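Local coordinates for ABC transporter substrate binding protein (Ribose) (Agrobacterium vitis, PDB 4WUT) that probably binds a carbohydrate for an ABC transporter as its solute-binding protein, here holding beta-D-fucopyranose, at residues A[151-156]-A[207-212]. Sequence-based numbering, arbitrary orientation.
Sequences EGKIAV and AANADL
Lys-153, in strand 153-158, lies beside Leu-212 at the end of a type I beta turn, with their CA atoms 5.2 Å apart. The turn runs from Asn-209 to Leu-212 and is closed by the hydrogen bond from Leu-212 N to Asn-209 O. A water accepts from Lys-153 N and donates to Asp-211 O, so it bridges the two backbones. The side chain of Lys-153 reaches over the turn. Its bend at chi3 (92°) brings the amine to two acceptors. NZ donates to Asn-209 OD1 at 2.8 Å, in the carbonyl plane and on a lone pair, with a C=O...N angle of 137°. The same NZ forms a salt bridge to Asp-211 OD1 at 3.2 Å, on the syn lone pair. The other carboxylate oxygen, Asp-211 OD2, lies 3.1 Å from Lys-153 CD, against the aliphatic part of the chain. Asn-209 ND2 is hydrogen-bonded to Val-205 O in the preceding helix, which helps fix the amide with OD1 turned to the lysine. Leu-212 supplies the apolar part. Its CD1 packs on the strand backbone, 3.7 Å from Lys-153 O, and its CD2 lies 4.0 Å from Ala-155 CB. Val-205 of the helix also touches Ala-155. Strand 153-158 lies between strands 184-190 and 214-217, and backbone hydrogen bonds between Lys-153 and Lys-213 and between Ala-155 and Gly-214 continue the pairing beyond the turn. The loop between helix 195-208 and strand 214-217 thus packs on the neighbouring parallel strand, at the N-terminal ends of the strands of one alpha/beta lobe of the type I periplasmic binding protein fold.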
loop_
_atom_site.group_PDB
_atom_site.type_symbol
_atom_site.label_atom_id
_atom_site.label_comp_id
_atom_site.label_asym_id
_atom_site.label_seq_id
_atom_site.Cartn_x
_atom_site.Cartn_y
_atom_site.Cartn_z
ATOM N N GLU A 151 -11.207 -12.722 -22.427
ATOM C CA GLU A 151 -10.991 -14.170 -22.471
ATOM C C GLU A 151 -9.509 -14.477 -22.263
ATOM O O GLU A 151 -8.642 -13.779 -22.773
ATOM C CB GLU A 151 -11.452 -14.757 -23.812
ATOM C CG GLU A 151 -12.930 -14.611 -24.083
ATOM C CD GLU A 151 -13.291 -14.878 -25.542
ATOM O OE1 GLU A 151 -12.665 -15.757 -26.172
ATOM O OE2 GLU A 151 -14.198 -14.203 -26.071
ATOM N N GLY A 152 -9.212 -15.517 -21.502
ATOM C CA GLY A 152 -7.834 -15.914 -21.286
ATOM C C GLY A 152 -7.512 -15.962 -19.814
ATOM O O GLY A 152 -8.386 -15.853 -18.947
ATOM N N LYS A 153 -6.223 -16.074 -19.532
ATOM C CA LYS A 153 -5.741 -16.277 -18.176
ATOM C C LYS A 153 -4.907 -15.083 -17.713
ATOM O O LYS A 153 -4.067 -14.576 -18.467
ATOM C CB LYS A 153 -4.860 -17.517 -18.137
ATOM C CG LYS A 153 -5.571 -18.828 -18.391
ATOM C CD LYS A 153 -4.572 -19.926 -18.707
ATOM C CE LYS A 153 -4.141 -20.669 -17.484
ATOM N NZ LYS A 153 -2.983 -21.590 -17.761
ATOM N N ILE A 154 -5.128 -14.649 -16.483
ATOM C CA ILE A 154 -4.272 -13.650 -15.867
ATOM C C ILE A 154 -3.853 -14.131 -14.477
ATOM O O ILE A 154 -4.548 -14.942 -13.872
ATOM C CB ILE A 154 -4.937 -12.274 -15.756
ATOM C CG1 ILE A 154 -6.151 -12.340 -14.835
ATOM C CG2 ILE A 154 -5.277 -11.712 -17.157
ATOM C CD1 ILE A 154 -6.729 -10.960 -14.515
ATOM N N ALA A 155 -2.724 -13.636 -13.990
ATOM C CA ALA A 155 -2.217 -14.008 -12.670
ATOM C C ALA A 155 -2.305 -12.858 -11.700
ATOM O O ALA A 155 -2.104 -11.700 -12.071
ATOM C CB ALA A 155 -0.771 -14.457 -12.781
ATOM N N VAL A 156 -2.577 -13.178 -10.431
ATOM C CA VAL A 156 -2.623 -12.184 -9.371
ATOM C C VAL A 156 -1.480 -12.448 -8.393
ATOM O O VAL A 156 -1.462 -13.488 -7.697
ATOM C CB VAL A 156 -3.964 -12.224 -8.620
ATOM C CG1 VAL A 156 -3.906 -11.321 -7.410
ATOM C CG2 VAL A 156 -5.075 -11.799 -9.566
ATOM N N ALA A 207 6.502 -19.604 -16.130
ATOM C CA ALA A 207 6.929 -20.878 -16.648
ATOM C C ALA A 207 5.787 -21.905 -16.665
ATOM O O ALA A 207 5.756 -22.775 -17.512
ATOM C CB ALA A 207 8.114 -21.412 -15.858
ATOM N N ALA A 208 4.880 -21.800 -15.694
ATOM C CA ALA A 208 3.748 -22.694 -15.571
ATOM C C ALA A 208 2.641 -22.365 -16.553
ATOM O O ALA A 208 1.811 -23.218 -16.829
ATOM C CB ALA A 208 3.195 -22.638 -14.156
ATOM N N ASN A 209 2.611 -21.124 -17.047
ATOM C CA ASN A 209 1.485 -20.654 -17.853
ATOM C C ASN A 209 1.940 -19.942 -19.134
ATOM O O ASN A 209 1.946 -18.715 -19.218
ATOM C CB ASN A 209 0.587 -19.728 -17.038
ATOM C CG ASN A 209 0.008 -20.407 -15.813
ATOM O OD1 ASN A 209 -1.009 -21.120 -15.904
ATOM N ND2 ASN A 209 0.636 -20.188 -14.677
ATOM N N ALA A 210 2.313 -20.720 -20.130
ATOM C CA ALA A 210 2.800 -20.163 -21.387
ATOM C C ALA A 210 1.777 -19.260 -22.048
ATOM O O ALA A 210 2.141 -18.349 -22.793
ATOM C CB ALA A 210 3.186 -21.268 -22.346
ATOM N N ASP A 211 0.503 -19.538 -21.783
ATOM C CA ASP A 211 -0.609 -18.804 -22.389
ATOM C C ASP A 211 -1.054 -17.588 -21.568
ATOM O O ASP A 211 -2.043 -16.960 -21.913
ATOM C CB ASP A 211 -1.816 -19.738 -22.591
ATOM C CG ASP A 211 -2.247 -20.458 -21.301
ATOM O OD1 ASP A 211 -1.478 -20.517 -20.316
ATOM O OD2 ASP A 211 -3.365 -21.020 -21.301
ATOM N N LEU A 212 -0.333 -17.241 -20.515
ATOM C CA LEU A 212 -0.733 -16.125 -19.670
ATOM C C LEU A 212 -0.840 -14.844 -20.479
ATOM O O LEU A 212 0.057 -14.516 -21.267
ATOM C CB LEU A 212 0.281 -15.943 -18.524
ATOM C CG LEU A 212 -0.212 -15.172 -17.309
ATOM C CD1 LEU A 212 -1.245 -15.979 -16.565
ATOM C CD2 LEU A 212 0.931 -14.818 -16.391
HETATM O O HOH W 1 -4.743 -17.201 -21.745
#